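Local atomic coordinates of 6-carboxyhexanoate--CoA ligase (Aquifex aeolicus, PDB entry 5TVA), a protein that is a ligase of the BioW family whose single chain binds adenosine monophosphate and coenzyme A. Residues 79-84 against 92-97; 114-119 against 123-128; 165-170 against 176-181; 189-194 against 213-218. All coordinates share one frame; numbering follows the deposited sequence.

Contact 1 (79-84 against 92-97)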
# COMPACT_ATOMS: atom_id res chain seq x y z
N PHE A 79 -16.28 -4.65 10.71
CA PHE A 79 -16.01 -3.23 10.87
C PHE A 79 -15.38 -2.65 9.60
O PHE A 79 -15.70 -1.53 9.19
CB PHE A 79 -15.10 -3.02 12.08
CG PHE A 79 -14.79 -1.58 12.38
CD1 PHE A 79 -15.76 -0.72 12.85
CD2 PHE A 79 -13.50 -1.10 12.24
CE1 PHE A 79 -15.45 0.60 13.15
CE2 PHE A 79 -13.18 0.22 12.54
CZ PHE A 79 -14.16 1.07 12.99
N ALA A 80 -14.48 -3.42 8.96
CA ALA A 80 -13.82 -2.94 7.76
C ALA A 80 -14.84 -2.62 6.67
O ALA A 80 -14.79 -1.55 6.05
CB ALA A 80 -12.80 -3.97 7.29
N VAL A 81 -15.79 -3.54 6.45
CA VAL A 81 -16.88 -3.28 5.51
C VAL A 81 -17.64 -2.01 5.89
O VAL A 81 -18.01 -1.20 5.03
CB VAL A 81 -17.81 -4.51 5.44
CG1 VAL A 81 -18.97 -4.24 4.49
CG2 VAL A 81 -17.03 -5.72 4.99
N LYS A 82 -17.87 -1.80 7.19
CA LYS A 82 -18.66 -0.66 7.61
C LYS A 82 -17.97 0.65 7.28
O LYS A 82 -18.58 1.56 6.71
CB LYS A 82 -18.96 -0.73 9.11
CG LYS A 82 -19.75 0.45 9.63
CD LYS A 82 -20.46 0.10 10.94
CE LYS A 82 -19.67 0.56 12.15
NZ LYS A 82 -19.82 2.02 12.42
N LYS A 83 -16.68 0.76 7.62
CA LYS A 83 -15.95 2.00 7.34
C LYS A 83 -15.90 2.28 5.85
O LYS A 83 -16.00 3.44 5.43
CB LYS A 83 -14.53 1.91 7.94
CG LYS A 83 -14.50 1.72 9.49
CD LYS A 83 -15.16 2.90 10.16
CE LYS A 83 -14.45 4.19 9.81
NZ LYS A 83 -15.04 5.39 10.48
N LEU A 84 -15.77 1.23 5.03
CA LEU A 84 -15.77 1.40 3.57
C LEU A 84 -17.07 2.02 3.07
O LEU A 84 -17.05 2.87 2.17
CB LEU A 84 -15.52 0.04 2.89
CG LEU A 84 -14.08 -0.47 2.96
CD1 LEU A 84 -13.92 -1.96 2.57
CD2 LEU A 84 -13.17 0.42 2.12
N GLU A 92 -22.21 -4.55 -0.56
CA GLU A 92 -21.86 -5.81 -1.22
C GLU A 92 -20.56 -5.68 -2.00
O GLU A 92 -19.85 -6.68 -2.18
CB GLU A 92 -22.98 -6.27 -2.16
CG GLU A 92 -24.39 -6.33 -1.53
CD GLU A 92 -24.92 -4.99 -1.02
OE1 GLU A 92 -25.82 -5.01 -0.14
OE2 GLU A 92 -24.45 -3.92 -1.48
N VAL A 93 -20.25 -4.48 -2.48
CA VAL A 93 -18.95 -4.26 -3.10
C VAL A 93 -17.84 -4.37 -2.06
O VAL A 93 -16.87 -5.10 -2.24
CB VAL A 93 -18.92 -2.90 -3.82
CG1 VAL A 93 -17.50 -2.56 -4.26
CG2 VAL A 93 -19.89 -2.90 -5.01
N ALA A 94 -17.99 -3.65 -0.94
CA ALA A 94 -17.02 -3.77 0.14
C ALA A 94 -16.85 -5.23 0.58
O ALA A 94 -15.73 -5.68 0.83
CB ALA A 94 -17.43 -2.89 1.33
N LYS A 95 -17.96 -5.99 0.62
CA LYS A 95 -17.89 -7.36 1.11
C LYS A 95 -17.16 -8.28 0.14
O LYS A 95 -16.43 -9.18 0.57
CB LYS A 95 -19.30 -7.90 1.40
CG LYS A 95 -19.90 -7.38 2.71
CD LYS A 95 -21.42 -7.45 2.72
CE LYS A 95 -21.93 -8.87 2.82
NZ LYS A 95 -21.58 -9.51 4.11
N LYS A 96 -17.33 -8.06 -1.17
CA LYS A 96 -16.65 -8.91 -2.14
C LYS A 96 -15.15 -8.68 -2.13
O LYS A 96 -14.37 -9.63 -2.28
CB LYS A 96 -17.23 -8.69 -3.55
CG LYS A 96 -16.49 -9.49 -4.63
CD LYS A 96 -17.44 -10.11 -5.65
CE LYS A 96 -17.90 -11.50 -5.21
NZ LYS A 96 -16.96 -12.60 -5.64
N ALA A 97 -14.73 -7.43 -1.94
CA ALA A 97 -13.32 -7.15 -1.67
C ALA A 97 -12.79 -8.01 -0.52
O ALA A 97 -11.83 -8.77 -0.70
CB ALA A 97 -13.14 -5.67 -1.34
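V81 and L84 meet A94 and K95 in a helical hairpin, formed by helices 73-85 and 91-102 with a short connection between them. The axes of the two short segments run in roughly opposite senses, 137° apart, and approach to 8.9 Å. The small A94, which with V81 makes the nearest pair of CA atoms, is consistent with this spacing.

The contact is mainly apolar. A94 CB meets two side chains; it lies 3.8 Å from V81 CG1. L84 CB also meets A94 CB, and L84 CD1 comes alongside it. A94 therefore sits between two side chains one helical turn apart. Both of these point toward the other helix, as A94 does.

K95 adds the aliphatic root of its chain at the outer margin. It passes V81 obliquely, and its exposed chain then bends at its last two torsions.

The hairpin packs against the mixed sheet. L84 reaches V192 and F218, and A97 reaches V216 and F218. V81 also touches E91 and V98 of the second helix.

The V81 torsion explains its double contact. CG1 stands opposite the backbone N (chi1 179°) and faces both partners, with K95 CG 3.7 Å from V81 CG1.

Contact 2 (114-119 against 123-128). With AMP (adenosine monophosphate), chain C.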
# COMPACT_ATOMS: atom_id res chain seq x y z
N GLY A 114 0.66 -7.45 -6.27
CA GLY A 114 0.12 -6.11 -6.41
C GLY A 114 -1.34 -6.09 -6.04
O GLY A 114 -1.89 -7.07 -5.56
N ALA A 115 -1.97 -4.94 -6.28
CA ALA A 115 -3.31 -4.70 -5.78
C ALA A 115 -4.38 -5.06 -6.81
O ALA A 115 -4.15 -5.00 -8.03
CB ALA A 115 -3.45 -3.24 -5.34
N VAL A 116 -5.54 -5.47 -6.29
CA VAL A 116 -6.77 -5.55 -7.08
C VAL A 116 -7.29 -4.15 -7.35
O VAL A 116 -7.32 -3.29 -6.46
CB VAL A 116 -7.84 -6.37 -6.32
CG1 VAL A 116 -9.21 -6.26 -7.01
CG2 VAL A 116 -7.42 -7.83 -6.13
N LEU A 117 -7.74 -3.91 -8.60
CA LEU A 117 -8.48 -2.70 -8.97
C LEU A 117 -9.95 -3.08 -9.09
O LEU A 117 -10.37 -3.72 -10.06
CB LEU A 117 -7.96 -2.10 -10.29
CG LEU A 117 -6.54 -1.55 -10.22
CD1 LEU A 117 -6.02 -1.21 -11.59
CD2 LEU A 117 -6.47 -0.33 -9.34
N MET A 118 -10.74 -2.68 -8.10
CA MET A 118 -12.15 -3.06 -8.04
C MET A 118 -13.05 -1.90 -8.46
O MET A 118 -12.96 -0.79 -7.90
CB MET A 118 -12.53 -3.53 -6.64
CG MET A 118 -14.03 -3.71 -6.45
SD MET A 118 -14.46 -4.76 -5.05
CE MET A 118 -13.76 -6.32 -5.59
N ASP A 119 -13.92 -2.16 -9.44
CA ASP A 119 -15.00 -1.25 -9.82
C ASP A 119 -15.89 -0.91 -8.62
O ASP A 119 -16.58 -1.80 -8.12
CB ASP A 119 -15.82 -1.91 -10.94
CG ASP A 119 -16.70 -0.92 -11.69
OD1 ASP A 119 -17.31 -0.04 -11.06
OD2 ASP A 119 -16.77 -1.03 -12.95
N GLY A 123 -18.14 -4.11 -8.19
CA GLY A 123 -17.30 -5.11 -7.55
C GLY A 123 -16.43 -5.93 -8.48
O GLY A 123 -15.77 -6.86 -8.01
N GLU A 124 -16.39 -5.61 -9.77
CA GLU A 124 -15.66 -6.44 -10.73
C GLU A 124 -14.19 -6.05 -10.77
O GLU A 124 -13.82 -4.88 -10.63
CB GLU A 124 -16.30 -6.32 -12.12
CG GLU A 124 -15.34 -6.36 -13.31
CD GLU A 124 -16.06 -6.29 -14.67
OE1 GLU A 124 -15.36 -6.27 -15.72
OE2 GLU A 124 -17.31 -6.26 -14.70
N ARG A 125 -13.33 -7.06 -10.95
CA ARG A 125 -11.89 -6.86 -10.96
C ARG A 125 -11.44 -6.34 -12.33
O ARG A 125 -11.62 -7.04 -13.33
CB ARG A 125 -11.18 -8.17 -10.63
CG ARG A 125 -11.39 -8.62 -9.18
CD ARG A 125 -10.71 -9.94 -8.88
NE ARG A 125 -9.25 -9.90 -9.05
CZ ARG A 125 -8.43 -10.82 -8.56
NH1 ARG A 125 -8.93 -11.83 -7.87
NH2 ARG A 125 -7.12 -10.71 -8.73
N LEU A 126 -10.83 -5.15 -12.36
CA LEU A 126 -10.44 -4.49 -13.61
C LEU A 126 -8.97 -4.69 -13.99
O LEU A 126 -8.60 -4.39 -15.13
CB LEU A 126 -10.70 -2.98 -13.52
CG LEU A 126 -12.09 -2.54 -13.05
CD1 LEU A 126 -12.18 -1.02 -12.94
CD2 LEU A 126 -13.17 -3.07 -13.98
N GLU A 127 -8.12 -5.15 -13.07
CA GLU A 127 -6.74 -5.39 -13.45
C GLU A 127 -6.68 -6.50 -14.49
O GLU A 127 -7.44 -7.47 -14.44
CB GLU A 127 -5.88 -5.73 -12.22
CG GLU A 127 -6.09 -7.12 -11.64
CD GLU A 127 -7.25 -7.19 -10.66
OE1 GLU A 127 -7.96 -6.16 -10.48
OE2 GLU A 127 -7.45 -8.27 -10.05
N GLU A 128 -5.77 -6.34 -15.46
CA GLU A 128 -5.66 -7.30 -16.55
C GLU A 128 -4.98 -8.58 -16.09
O GLU A 128 -5.38 -9.68 -16.48
CB GLU A 128 -4.86 -6.70 -17.71
CG GLU A 128 -5.67 -5.89 -18.66
CD GLU A 128 -6.63 -6.75 -19.42
OE1 GLU A 128 -6.22 -7.86 -19.83
OE2 GLU A 128 -7.79 -6.33 -19.58
P AMP C . 3.15 -5.59 1.94
O1P AMP C . 2.72 -4.16 2.20
O2P AMP C . 4.51 -5.61 1.27
O3P AMP C . 2.93 -6.59 3.06
O5' AMP C . 2.16 -6.16 0.83
C5' AMP C . 0.82 -6.57 1.14
C4' AMP C . 0.12 -7.03 -0.12
O4' AMP C . -0.24 -5.87 -0.91
C3' AMP C . 0.98 -7.91 -1.03
O3' AMP C . 0.80 -9.29 -0.79
C2' AMP C . 0.59 -7.49 -2.44
O2' AMP C . -0.51 -8.26 -2.90
C1' AMP C . 0.14 -6.04 -2.25
N9 AMP C . 1.20 -5.06 -2.56
C8 AMP C . 2.49 -5.10 -2.18
N7 AMP C . 3.19 -4.03 -2.66
C5 AMP C . 2.34 -3.27 -3.38
C6 AMP C . 2.40 -1.99 -4.14
N6 AMP C . 3.54 -1.28 -4.27
N1 AMP C . 1.25 -1.56 -4.73
C2 AMP C . 0.10 -2.25 -4.64
N3 AMP C . -0.02 -3.40 -3.97
C4 AMP C . 1.03 -3.96 -3.32
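E127 OE2 is gripped by two nitrogens of R125, while L117 N takes OE1 of the same carboxylate across the contact. R125 comes side-on: NE lies 2.6 Å and NH2 2.8 Å from E127 OE2. This salt bridge lies within 123-128. Both bonds run in the guanidinium plane, which fixes its rotation. R125 NH1 also bonds to A105 O. L117 N donates to E127 OE1 at 2.9 Å, from well above the carboxylate plane.

The backbones pair through a turn. L126 N donates to L117 O at 2.7 Å. D119 N bonds to E124 O at 3.0 Å, and G123 N closes the turn on D119 O at 2.8 Å. G123 has a positive phi (74°), which suits glycine. M118 and R125 form a single beta bridge.

V116 lies over one guanidinium face, its CG2 3.7 Å above the plane. M118 curls its thioether end over G123. Toward the start of 114-119, A115 N is 3.4 Å from N3 of AMP.

Strand 116-119 is an edge strand of the mixed sheet, paired with 214-219. M118 packs on helix 91-102, while L117 and L126 touch L224 of helix 224-233.

Contact 3 (165-170 against 176-181)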
# COMPACT_ATOMS: atom_id res chain seq x y z
N ALA A 165 2.49 6.39 3.46
CA ALA A 165 2.92 7.09 2.25
C ALA A 165 2.31 6.45 1.02
O ALA A 165 1.93 7.15 0.08
CB ALA A 165 4.45 7.10 2.16
N LEU A 166 2.15 5.12 1.04
CA LEU A 166 1.59 4.38 -0.09
C LEU A 166 0.09 4.68 -0.29
O LEU A 166 -0.35 4.91 -1.42
CB LEU A 166 1.84 2.89 0.12
CG LEU A 166 1.48 1.67 -0.77
CD1 LEU A 166 0.53 1.93 -1.87
CD2 LEU A 166 2.73 0.99 -1.32
N THR A 167 -0.72 4.63 0.79
CA THR A 167 -2.14 4.98 0.66
C THR A 167 -2.32 6.40 0.24
O THR A 167 -3.29 6.73 -0.45
CB THR A 167 -2.94 4.87 1.95
OG1 THR A 167 -2.10 5.03 3.12
CG2 THR A 167 -3.74 3.68 1.97
N PHE A 168 -1.49 7.29 0.77
CA PHE A 168 -1.79 8.68 0.48
C PHE A 168 -1.60 8.94 -1.00
O PHE A 168 -2.40 9.68 -1.60
CB PHE A 168 -0.96 9.63 1.32
CG PHE A 168 -1.40 11.03 1.18
CD1 PHE A 168 -2.60 11.44 1.75
CD2 PHE A 168 -0.68 11.93 0.40
CE1 PHE A 168 -3.06 12.74 1.59
CE2 PHE A 168 -1.13 13.23 0.24
CZ PHE A 168 -2.32 13.64 0.84
N LYS A 169 -0.60 8.29 -1.62
CA LYS A 169 -0.45 8.39 -3.07
C LYS A 169 -1.66 7.81 -3.78
O LYS A 169 -2.17 8.42 -4.72
CB LYS A 169 0.83 7.70 -3.54
CG LYS A 169 1.45 8.39 -4.78
CD LYS A 169 1.66 7.44 -5.96
CE LYS A 169 2.34 8.17 -7.10
NZ LYS A 169 2.68 7.26 -8.24
N ASN A 170 -2.12 6.63 -3.35
CA ASN A 170 -3.30 6.02 -3.96
C ASN A 170 -4.47 6.99 -3.95
O ASN A 170 -5.06 7.28 -5.00
CB ASN A 170 -3.67 4.73 -3.23
CG ASN A 170 -2.64 3.63 -3.41
OD1 ASN A 170 -1.78 3.72 -4.28
ND2 ASN A 170 -2.72 2.59 -2.59
N VAL A 176 -10.61 5.74 -4.64
CA VAL A 176 -11.60 6.26 -3.71
C VAL A 176 -11.32 5.75 -2.30
O VAL A 176 -11.34 6.52 -1.33
CB VAL A 176 -13.02 5.88 -4.17
CG1 VAL A 176 -14.05 6.36 -3.14
CG2 VAL A 176 -13.34 6.46 -5.58
N ALA A 177 -11.04 4.45 -2.18
CA ALA A 177 -10.84 3.82 -0.88
C ALA A 177 -9.96 2.60 -1.07
O ALA A 177 -9.88 2.04 -2.16
CB ALA A 177 -12.17 3.41 -0.23
N GLU A 178 -9.32 2.17 0.02
CA GLU A 178 -8.40 1.04 -0.03
C GLU A 178 -8.67 0.08 1.13
O GLU A 178 -8.94 0.52 2.25
CB GLU A 178 -6.96 1.52 0.01
CG GLU A 178 -5.92 0.38 -0.02
CD GLU A 178 -4.49 0.87 0.02
OE1 GLU A 178 -4.27 2.07 -0.21
OE2 GLU A 178 -3.57 0.06 0.25
N LEU A 179 -8.57 -1.22 0.86
CA LEU A 179 -8.53 -2.25 1.89
C LEU A 179 -7.21 -3.01 1.82
O LEU A 179 -6.77 -3.41 0.74
CB LEU A 179 -9.71 -3.23 1.75
CG LEU A 179 -9.72 -4.52 2.59
CD1 LEU A 179 -9.97 -4.23 4.07
CD2 LEU A 179 -10.76 -5.52 2.09
N CYS A 180 -6.57 -3.21 2.98
CA CYS A 180 -5.26 -3.84 3.01
C CYS A 180 -5.06 -4.61 4.32
O CYS A 180 -5.29 -4.06 5.40
CB CYS A 180 -4.14 -2.80 2.87
SG CYS A 180 -2.40 -3.42 2.96
N TRP A 181 -4.62 -5.85 4.20
CA TRP A 181 -3.89 -6.49 5.30
C TRP A 181 -2.72 -7.28 4.73
O TRP A 181 -2.68 -7.63 3.54
CB TRP A 181 -4.80 -7.35 6.20
CG TRP A 181 -5.45 -8.55 5.59
CD1 TRP A 181 -4.88 -9.75 5.34
CD2 TRP A 181 -6.83 -8.67 5.21
NE1 TRP A 181 -5.80 -10.62 4.80
CE2 TRP A 181 -7.01 -9.99 4.72
CE3 TRP A 181 -7.93 -7.80 5.22
CZ2 TRP A 181 -8.24 -10.45 4.24
CZ3 TRP A 181 -9.15 -8.26 4.75
CH2 TRP A 181 -9.29 -9.57 4.26
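N170 reaches from helix 158-173 to E178 on strand 177-181, where the helix packs over the mixed sheet. The close part of this narrow contact is the end of the E178 side chain. N170 ND2 donates to E178 OE1 at 2.9 Å, with an N-H...O angle of 157°, but that oxygen is modelled too close to the T167 methyl group, so the bond is less sure. The amide and carboxylate planes are turned 48° from each other. E178 gets there with a fully extended chain: CG lies opposite the backbone N (chi1 179°), and the next torsion is straight too.

The T167 side chain crosses that of E178 at about a right angle. T167 OG1 is bonded back to A163 O.

Away from this point the contact is loose. The nearest CA atoms, those of T167 and E178, stay 7.4 Å apart. There is no solvent side here, because all three touching residues are buried. V176 and A177 both face F218 in a classic beta bulge.

The polar ends have further partners: N170 OD1 bonds to T136 OG1, and E178 OE2 to Y191 OH. At the nearest atoms, the N170 side chain is about 6 Å from AMP and that of E178 about 7 Å from coenzyme A. This is consistent with a buried carboxylate set by N170 and Y191, with R215 a weak, distant charged partner, probably just behind the ligands.

Contact 4 (189-194 against 213-218). With AMP (adenosine monophosphate), chain C.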
# COMPACT_ATOMS: atom_id res chain seq x y z
N THR A 189 -2.37 -6.60 11.92
CA THR A 189 -3.02 -5.33 11.67
C THR A 189 -3.14 -5.12 10.16
O THR A 189 -2.28 -5.54 9.38
CB THR A 189 -2.22 -4.18 12.32
OG1 THR A 189 -2.19 -4.38 13.73
CG2 THR A 189 -2.86 -2.81 12.03
N GLY A 190 -4.25 -4.51 9.75
CA GLY A 190 -4.47 -4.11 8.38
C GLY A 190 -4.99 -2.70 8.38
O GLY A 190 -4.87 -2.02 9.40
N TYR A 191 -5.56 -2.21 7.27
CA TYR A 191 -6.17 -0.90 7.35
C TYR A 191 -7.24 -0.74 6.28
O TYR A 191 -7.45 -1.59 5.41
CB TYR A 191 -5.14 0.22 7.25
CG TYR A 191 -4.41 0.33 5.93
CD1 TYR A 191 -5.02 0.90 4.80
CD2 TYR A 191 -3.09 -0.10 5.81
CE1 TYR A 191 -4.33 1.01 3.60
CE2 TYR A 191 -2.39 0.01 4.63
CZ TYR A 191 -3.01 0.57 3.51
OH TYR A 191 -2.30 0.68 2.34
N VAL A 192 -7.91 0.40 6.36
CA VAL A 192 -8.89 0.81 5.38
C VAL A 192 -8.72 2.31 5.29
O VAL A 192 -8.47 2.96 6.30
CB VAL A 192 -10.30 0.36 5.82
CG1 VAL A 192 -11.03 1.44 6.65
CG2 VAL A 192 -11.06 -0.22 4.70
N SER A 193 -8.75 2.87 4.08
CA SER A 193 -8.48 4.30 4.00
C SER A 193 -9.34 4.95 2.93
O SER A 193 -9.87 4.29 2.03
CB SER A 193 -7.01 4.59 3.72
OG SER A 193 -6.66 4.23 2.40
N GLY A 194 -9.46 6.27 3.06
CA GLY A 194 -10.25 7.08 2.14
C GLY A 194 -10.14 8.51 2.59
O GLY A 194 -9.62 8.81 3.67
N GLY A 213 -2.78 -12.44 1.96
CA GLY A 213 -2.96 -11.01 2.18
C GLY A 213 -3.35 -10.32 0.89
O GLY A 213 -3.78 -10.98 -0.06
N GLY A 214 -3.21 -9.00 0.83
CA GLY A 214 -3.44 -8.29 -0.41
C GLY A 214 -4.00 -6.90 -0.18
O GLY A 214 -4.18 -6.44 0.96
N ARG A 215 -4.27 -6.23 -1.31
CA ARG A 215 -4.83 -4.89 -1.32
C ARG A 215 -5.92 -4.84 -2.39
O ARG A 215 -5.78 -5.44 -3.46
CB ARG A 215 -3.76 -3.82 -1.61
CG ARG A 215 -2.96 -3.39 -0.40
CD ARG A 215 -1.97 -2.27 -0.69
NE ARG A 215 -0.62 -2.75 -0.43
CZ ARG A 215 0.15 -2.40 0.59
NH1 ARG A 215 -0.23 -1.49 1.48
NH2 ARG A 215 1.35 -2.94 0.68
N VAL A 216 -7.00 -4.13 -2.08
CA VAL A 216 -8.05 -3.84 -3.03
C VAL A 216 -8.16 -2.33 -3.12
O VAL A 216 -8.35 -1.66 -2.09
CB VAL A 216 -9.39 -4.48 -2.64
CG1 VAL A 216 -10.50 -4.09 -3.64
CG2 VAL A 216 -9.26 -6.00 -2.58
N TYR A 217 -8.03 -1.80 -4.34
CA TYR A 217 -8.22 -0.38 -4.61
C TYR A 217 -9.62 -0.19 -5.20
O TYR A 217 -9.95 -0.80 -6.23
CB TYR A 217 -7.17 0.15 -5.59
CG TYR A 217 -5.72 0.15 -5.15
CD1 TYR A 217 -5.37 -0.07 -3.81
CD2 TYR A 217 -4.70 0.40 -6.07
CE1 TYR A 217 -4.06 -0.05 -3.41
CE2 TYR A 217 -3.36 0.42 -5.67
CZ TYR A 217 -3.05 0.18 -4.33
OH TYR A 217 -1.73 0.20 -3.90
N PHE A 218 -10.42 0.69 -4.58
CA PHE A 218 -11.77 0.97 -5.08
C PHE A 218 -11.71 2.17 -6.01
O PHE A 218 -11.43 3.29 -5.55
CB PHE A 218 -12.74 1.20 -3.92
CG PHE A 218 -12.91 -0.01 -3.02
CD1 PHE A 218 -13.81 -1.01 -3.34
CD2 PHE A 218 -12.12 -0.16 -1.88
CE1 PHE A 218 -13.94 -2.12 -2.53
CE2 PHE A 218 -12.26 -1.27 -1.06
CZ PHE A 218 -13.17 -2.24 -1.38
P AMP C . 3.15 -5.59 1.94
O1P AMP C . 2.72 -4.16 2.20
O2P AMP C . 4.51 -5.61 1.27
O3P AMP C . 2.93 -6.59 3.06
O5' AMP C . 2.16 -6.16 0.83
C5' AMP C . 0.82 -6.57 1.14
C4' AMP C . 0.12 -7.03 -0.12
O4' AMP C . -0.24 -5.87 -0.91
C3' AMP C . 0.98 -7.91 -1.03
O3' AMP C . 0.80 -9.29 -0.79
C2' AMP C . 0.59 -7.49 -2.44
O2' AMP C . -0.51 -8.26 -2.90
C1' AMP C . 0.14 -6.04 -2.25
N9 AMP C . 1.20 -5.06 -2.56
C8 AMP C . 2.49 -5.10 -2.18
N7 AMP C . 3.19 -4.03 -2.66
C5 AMP C . 2.34 -3.27 -3.38
C6 AMP C . 2.40 -1.99 -4.14
N6 AMP C . 3.54 -1.28 -4.27
N1 AMP C . 1.25 -1.56 -4.73
C2 AMP C . 0.10 -2.25 -4.64
N3 AMP C . -0.02 -3.40 -3.97
C4 AMP C . 1.03 -3.96 -3.32
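Y191 and R215 meet across a strand of the six-stranded mixed sheet. Strand 177-181 runs between 190-194 and 214-219, so the nearest CA atoms, those of Y191 and R215, are 9.6 Å apart. The side chains bridge this gap over C180 of the middle strand.

They cross obliquely, with ring and guanidinium planes 51° apart. The hydroxyl makes the contact. R215 NH1 donates to Y191 OH at 3.1 Å, with a bent N-H...O angle of 139°. The oxygen lies almost in the guanidinium plane, at its edge. Y191 CG sits between the backbone N and the carbonyl carbon (chi1 65°), which carries the hydroxyl across to R215. Y191 OH is also held by E178.

R215 bends at chi3 and turns its other nitrogens to AMP. NE makes a weak hydrogen bond to O4' of AMP at 3.2 Å. NH2 is modelled too close to O1P of AMP, so that detail is doubtful. R215 also touches coenzyme A.

G214 and Y217 line the same AMP pocket. The backbone angles of G214 call for glycine, and its CA lies 3.8 Å from C4' of AMP. Farther along the strand, Y217 OH is 3.1 Å from C2 of the adenine.

Contacts 2, 3 and 4 all involve the mixed sheet, and contact 1 packs on it. Contacts 3 and 4 are the closest pair, their centres about 6 Å apart. Y191 OH and E178 OE2 join them at 2.5 Å, a probable hydrogen bond. Contacts 2 and 4 share neighbouring strands, where V116 O and Y217 N are 2.7 Å apart, and both touch AMP. L166 of contact 3 touches AMP and coenzyme A. Contact 1 has its centre about 10 Å from that of contact 4 and touches it, for example K83 CB to V192 CG1 at 3.8 Å. R215 and Y217, alternate residues of one strand, both touch AMP.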